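Local coordinates for ABC transporter sugar binding protein (Xanthomonas axonopodis pv. citri, PDB 3UOR) that probably binds maltose or related sugars in the periplasm and delivers them to an ABC transporter for import, at residues T165-K177 against K225-W238. Residues are numbered along the deposited sequence; the frame is centred on the assembly and turned at random.
Sequences TWAEMEQVMAAIK and KALGFYDNMYQQGW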
loop_
_atom_site.group_PDB
_atom_site.type_symbol
_atom_site.label_atom_id
_atom_site.label_comp_id
_atom_site.label_asym_id
_atom_site.label_seq_id
_atom_site.Cartn_x
_atom_site.Cartn_y
_atom_site.Cartn_z
ATOM N N THR A 165 -3.414 -8.128 -19.153
ATOM C CA THR A 165 -2.108 -7.691 -19.603
ATOM C C THR A 165 -2.136 -6.198 -19.918
ATOM O O THR A 165 -3.183 -5.626 -20.219
ATOM C CB THR A 165 -1.675 -8.424 -20.861
ATOM O OG1 THR A 165 -2.410 -7.897 -21.970
ATOM C CG2 THR A 165 -1.962 -9.927 -20.731
ATOM N N TRP A 166 -0.969 -5.573 -19.868
ATOM C CA TRP A 166 -0.822 -4.201 -20.328
ATOM C C TRP A 166 -1.437 -3.966 -21.704
ATOM O O TRP A 166 -2.239 -3.040 -21.873
ATOM C CB TRP A 166 0.646 -3.809 -20.330
ATOM C CG TRP A 166 1.179 -3.457 -18.939
ATOM C CD1 TRP A 166 0.578 -3.711 -17.732
ATOM C CD2 TRP A 166 2.425 -2.817 -18.639
ATOM N NE1 TRP A 166 1.375 -3.263 -16.704
ATOM C CE2 TRP A 166 2.512 -2.705 -17.233
ATOM C CE3 TRP A 166 3.479 -2.320 -19.429
ATOM C CZ2 TRP A 166 3.609 -2.101 -16.594
ATOM C CZ3 TRP A 166 4.568 -1.725 -18.796
ATOM C CH2 TRP A 166 4.623 -1.618 -17.393
ATOM N N ALA A 167 -1.080 -4.794 -22.689
ATOM C CA ALA A 167 -1.599 -4.587 -24.049
ATOM C C ALA A 167 -3.121 -4.696 -24.107
ATOM O O ALA A 167 -3.782 -3.890 -24.767
ATOM C CB ALA A 167 -0.964 -5.551 -25.043
ATOM N N GLU A 168 -3.681 -5.693 -23.423
ATOM C CA GLU A 168 -5.136 -5.812 -23.323
ATOM C C GLU A 168 -5.723 -4.549 -22.668
ATOM O O GLU A 168 -6.773 -4.051 -23.064
ATOM C CB GLU A 168 -5.522 -7.051 -22.504
ATOM C CG GLU A 168 -5.114 -8.375 -23.148
ATOM C CD GLU A 168 -5.282 -9.574 -22.227
ATOM O OE1 GLU A 168 -5.627 -9.387 -21.025
ATOM O OE2 GLU A 168 -5.071 -10.708 -22.716
ATOM N N MET A 169 -5.042 -4.038 -21.652
ATOM C CA MET A 169 -5.532 -2.855 -20.968
ATOM C C MET A 169 -5.582 -1.667 -21.941
ATOM O O MET A 169 -6.562 -0.898 -21.967
ATOM C CB MET A 169 -4.660 -2.522 -19.755
ATOM C CG MET A 169 -5.334 -1.520 -18.822
ATOM S SD MET A 169 -4.275 -1.020 -17.470
ATOM C CE MET A 169 -5.310 0.255 -16.766
ATOM N N GLU A 170 -4.534 -1.527 -22.753
ATOM C CA GLU A 170 -4.491 -0.434 -23.731
ATOM C C GLU A 170 -5.651 -0.517 -24.737
ATOM O O GLU A 170 -6.325 0.485 -25.014
ATOM C CB GLU A 170 -3.138 -0.407 -24.451
ATOM C CG GLU A 170 -1.981 -0.176 -23.490
ATOM C CD GLU A 170 -0.716 0.268 -24.210
ATOM O OE1 GLU A 170 -0.567 -0.032 -25.411
ATOM O OE2 GLU A 170 0.137 0.914 -23.575
ATOM N N GLN A 171 -5.898 -1.711 -25.268
ATOM C CA GLN A 171 -7.004 -1.910 -26.207
ATOM C C GLN A 171 -8.361 -1.628 -25.566
ATOM O O GLN A 171 -9.202 -0.985 -26.170
ATOM C CB GLN A 171 -6.980 -3.316 -26.784
ATOM C CG GLN A 171 -5.766 -3.566 -27.628
ATOM C CD GLN A 171 -5.791 -2.699 -28.860
ATOM O OE1 GLN A 171 -6.821 -2.592 -29.529
ATOM N NE2 GLN A 171 -4.669 -2.055 -29.158
ATOM N N VAL A 172 -8.574 -2.098 -24.338
ATOM C CA VAL A 172 -9.837 -1.818 -23.643
ATOM C C VAL A 172 -10.003 -0.308 -23.422
ATOM O O VAL A 172 -11.069 0.264 -23.657
ATOM C CB VAL A 172 -9.920 -2.531 -22.277
ATOM C CG1 VAL A 172 -11.108 -2.003 -21.496
ATOM C CG2 VAL A 172 -10.012 -4.056 -22.462
ATOM N N MET A 173 -8.941 0.348 -22.971
ATOM C CA MET A 173 -9.029 1.789 -22.751
ATOM C C MET A 173 -9.313 2.529 -24.052
ATOM O O MET A 173 -10.104 3.465 -24.072
ATOM C CB MET A 173 -7.781 2.346 -22.050
ATOM C CG MET A 173 -7.712 1.946 -20.557
ATOM S SD MET A 173 -6.298 2.679 -19.712
ATOM C CE MET A 173 -4.913 1.908 -20.564
ATOM N N ALA A 174 -8.683 2.111 -25.139
ATOM C CA ALA A 174 -8.928 2.790 -26.419
ATOM C C ALA A 174 -10.385 2.550 -26.807
ATOM O O ALA A 174 -11.053 3.437 -27.334
ATOM C CB ALA A 174 -7.987 2.282 -27.499
ATOM N N ALA A 175 -10.892 1.357 -26.502
ATOM C CA ALA A 175 -12.259 1.013 -26.885
ATOM C C ALA A 175 -13.257 1.873 -26.094
ATOM O O ALA A 175 -14.272 2.327 -26.627
ATOM C CB ALA A 175 -12.527 -0.488 -26.690
ATOM N N ILE A 176 -12.950 2.126 -24.832
ATOM C CA ILE A 176 -13.817 2.960 -23.996
ATOM C C ILE A 176 -13.763 4.405 -24.469
ATOM O O ILE A 176 -14.781 5.097 -24.537
ATOM C CB ILE A 176 -13.401 2.875 -22.504
ATOM C CG1 ILE A 176 -13.644 1.464 -21.972
ATOM C CG2 ILE A 176 -14.141 3.900 -21.678
ATOM C CD1 ILE A 176 -13.228 1.243 -20.536
ATOM N N LYS A 177 -12.563 4.851 -24.818
ATOM C CA LYS A 177 -12.370 6.221 -25.247
ATOM C C LYS A 177 -13.187 6.502 -26.516
ATOM O O LYS A 177 -13.854 7.533 -26.613
ATOM C CB LYS A 177 -10.886 6.516 -25.456
ATOM C CG LYS A 177 -10.580 7.968 -25.878
ATOM C CD LYS A 177 -10.832 8.954 -24.744
ATOM C CE LYS A 177 -10.475 10.360 -25.193
ATOM N NZ LYS A 177 -10.458 11.309 -24.056
ATOM N N LYS A 225 10.250 1.367 -18.814
ATOM C CA LYS A 225 9.087 0.687 -19.407
ATOM C C LYS A 225 7.821 1.173 -18.664
ATOM O O LYS A 225 6.808 1.515 -19.276
ATOM C CB LYS A 225 9.245 -0.837 -19.313
ATOM C CG LYS A 225 8.324 -1.665 -20.207
ATOM C CD LYS A 225 8.375 -3.154 -19.796
ATOM C CE LYS A 225 7.851 -4.127 -20.862
ATOM N NZ LYS A 225 6.407 -4.006 -21.178
ATOM N N ALA A 226 7.913 1.262 -17.344
ATOM C CA ALA A 226 6.792 1.716 -16.514
ATOM C C ALA A 226 6.425 3.177 -16.784
ATOM O O ALA A 226 5.243 3.537 -16.951
ATOM C CB ALA A 226 7.126 1.503 -15.010
ATOM N N LEU A 227 7.441 4.028 -16.818
ATOM C CA LEU A 227 7.235 5.421 -17.236
ATOM C C LEU A 227 6.557 5.499 -18.603
ATOM O O LEU A 227 5.608 6.260 -18.804
ATOM C CB LEU A 227 8.565 6.209 -17.280
ATOM C CG LEU A 227 8.415 7.698 -17.644
ATOM C CD1 LEU A 227 7.464 8.371 -16.618
ATOM C CD2 LEU A 227 9.788 8.386 -17.645
ATOM N N GLY A 228 7.032 4.700 -19.544
ATOM C CA GLY A 228 6.439 4.702 -20.873
ATOM C C GLY A 228 4.953 4.362 -20.873
ATOM O O GLY A 228 4.125 5.083 -21.464
ATOM N N PHE A 229 4.614 3.254 -20.210
ATOM C CA PHE A 229 3.229 2.759 -20.130
ATOM C C PHE A 229 2.324 3.792 -19.432
ATOM O O PHE A 229 1.240 4.119 -19.910
ATOM C CB PHE A 229 3.211 1.422 -19.365
ATOM C CG PHE A 229 1.850 0.790 -19.248
ATOM C CD1 PHE A 229 1.156 0.382 -20.382
ATOM C CD2 PHE A 229 1.289 0.554 -17.996
ATOM C CE1 PHE A 229 -0.093 -0.222 -20.273
ATOM C CE2 PHE A 229 0.053 -0.046 -17.870
ATOM C CZ PHE A 229 -0.650 -0.445 -19.012
ATOM N N TYR A 230 2.793 4.317 -18.302
ATOM C CA TYR A 230 2.055 5.316 -17.535
ATOM C C TYR A 230 1.859 6.646 -18.316
ATOM O O TYR A 230 0.744 7.157 -18.430
ATOM C CB TYR A 230 2.809 5.559 -16.219
ATOM C CG TYR A 230 2.272 6.652 -15.329
ATOM C CD1 TYR A 230 1.230 6.399 -14.430
ATOM C CD2 TYR A 230 2.843 7.927 -15.328
ATOM C CE1 TYR A 230 0.763 7.395 -13.575
ATOM C CE2 TYR A 230 2.373 8.933 -14.480
ATOM C CZ TYR A 230 1.341 8.652 -13.598
ATOM O OH TYR A 230 0.862 9.615 -12.742
ATOM N N ASP A 231 2.931 7.201 -18.861
ATOM C CA ASP A 231 2.822 8.458 -19.626
ATOM C C ASP A 231 1.888 8.284 -20.830
ATOM O O ASP A 231 1.051 9.147 -21.124
ATOM C CB ASP A 231 4.205 8.895 -20.092
ATOM C CG ASP A 231 4.191 10.241 -20.801
ATOM O OD1 ASP A 231 3.370 11.115 -20.439
ATOM O OD2 ASP A 231 5.031 10.424 -21.704
ATOM N N ASN A 232 2.014 7.154 -21.517
ATOM C CA ASN A 232 1.205 6.910 -22.712
ATOM C C ASN A 232 -0.299 7.083 -22.473
ATOM O O ASN A 232 -1.007 7.552 -23.350
ATOM C CB ASN A 232 1.484 5.519 -23.287
ATOM C CG ASN A 232 0.777 5.290 -24.604
ATOM O OD1 ASN A 232 1.044 5.971 -25.592
ATOM N ND2 ASN A 232 -0.123 4.318 -24.631
ATOM N N MET A 233 -0.788 6.693 -21.297
ATOM C CA MET A 233 -2.221 6.777 -21.016
ATOM C C MET A 233 -2.721 8.225 -21.035
ATOM O O MET A 233 -3.839 8.491 -21.453
ATOM C CB MET A 233 -2.558 6.155 -19.651
ATOM C CG MET A 233 -2.247 4.649 -19.552
ATOM S SD MET A 233 -2.978 3.931 -18.054
ATOM C CE MET A 233 -1.725 2.708 -17.700
ATOM N N TYR A 234 -1.928 9.158 -20.527
ATOM C CA TYR A 234 -2.343 10.556 -20.610
ATOM C C TYR A 234 -2.228 11.085 -22.030
ATOM O O TYR A 234 -3.102 11.812 -22.480
ATOM C CB TYR A 234 -1.532 11.448 -19.673
ATOM C CG TYR A 234 -1.602 11.014 -18.235
ATOM C CD1 TYR A 234 -2.518 11.575 -17.353
ATOM C CD2 TYR A 234 -0.755 10.021 -17.763
ATOM C CE1 TYR A 234 -2.560 11.160 -16.027
ATOM C CE2 TYR A 234 -0.792 9.605 -16.450
ATOM C CZ TYR A 234 -1.694 10.163 -15.594
ATOM O OH TYR A 234 -1.688 9.738 -14.288
ATOM N N GLN A 235 -1.160 10.715 -22.731
ATOM C CA GLN A 235 -0.940 11.270 -24.058
ATOM C C GLN A 235 -1.944 10.728 -25.067
ATOM O O GLN A 235 -2.216 11.394 -26.072
ATOM C CB GLN A 235 0.507 11.090 -24.555
ATOM C CG GLN A 235 1.623 11.589 -23.615
ATOM C CD GLN A 235 1.371 12.964 -23.018
ATOM O OE1 GLN A 235 0.617 13.765 -23.556
ATOM N NE2 GLN A 235 2.011 13.240 -21.898
ATOM N N GLN A 236 -2.505 9.540 -24.820
ATOM C CA GLN A 236 -3.528 9.009 -25.732
ATOM C C GLN A 236 -4.897 9.600 -25.393
ATOM O O GLN A 236 -5.850 9.437 -26.140
ATOM C CB GLN A 236 -3.622 7.482 -25.681
ATOM C CG GLN A 236 -2.354 6.750 -26.021
ATOM C CD GLN A 236 -1.946 6.950 -27.455
ATOM O OE1 GLN A 236 -2.763 7.322 -28.298
ATOM N NE2 GLN A 236 -0.672 6.705 -27.744
ATOM N N GLY A 237 -4.992 10.285 -24.260
ATOM C CA GLY A 237 -6.262 10.822 -23.816
ATOM C C GLY A 237 -7.087 9.776 -23.078
ATOM O O GLY A 237 -8.302 9.946 -22.920
ATOM N N TRP A 238 -6.446 8.695 -22.629
ATOM C CA TRP A 238 -7.167 7.647 -21.885
ATOM C C TRP A 238 -7.378 8.104 -20.446
ATOM O O TRP A 238 -8.444 7.883 -19.861
ATOM C CB TRP A 238 -6.435 6.301 -21.925
ATOM C CG TRP A 238 -6.261 5.765 -23.305
ATOM C CD1 TRP A 238 -7.045 6.023 -24.381
ATOM C CD2 TRP A 238 -5.237 4.870 -23.755
ATOM N NE1 TRP A 238 -6.580 5.343 -25.480
ATOM C CE2 TRP A 238 -5.467 4.629 -25.123
ATOM C CE3 TRP A 238 -4.157 4.237 -23.131
ATOM C CZ2 TRP A 238 -4.642 3.796 -25.886
ATOM C CZ3 TRP A 238 -3.333 3.414 -23.889
ATOM C CH2 TRP A 238 -3.580 3.204 -25.252
HETATM O O HOH W 1 -0.300 2.935 -21.997
#
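W166 and F229 lie flat on one another between two nearly parallel helices of a periplasmic sugar-binding protein, in the lobe that also holds strand 259-264. The helix axes approach to 11.8 Å at their closest, a separation wide enough for large side chains to fill the gap.

Three aromatic residues, W166, F229 and W238, account for about half of the buried surface. The five-membered ring of W166 stacks face-to-face on the F229 ring, centroids 3.7 Å apart and planes at 1°, while F229 CB lies over a face of the W166 six-membered ring in a CH-pi contact. F229 reaches across because its CG is anti to the backbone N (chi1 -178°). F200 of helix 195-202 meets F229 edge-to-face, and W166 NE1 is hydrogen-bonded to Q203. At the second aromatic centre, W238 turns one face to helix 166-180, where M173 CB makes a CH-pi contact with the five-membered ring and E170 O and A174 N also lie over that face; Q236 CB covers the opposite face.

Two methionines add to the packing. The extended chain of M169 brings SD to the F229 edge, a Met-aromatic contact 4.0 Å from F229 CZ. M173 is bent at its last torsion, swinging CE to 3.5 Å from W238 CE3 and also against M233 SD.

Polar links lie around this apolar filling. The E170 carboxylate passes the F229 edge, and a water donates to E170 OE2 at 2.6 Å and to F229 O while accepting from N232 ND2. G237, with positive phi, is the glycine of a Schellman motif at the C-terminal end of the second helix. There K177 NZ donates to G237 O at 2.8 Å, with a C=O...N angle of 141°, and also bonds R184 O.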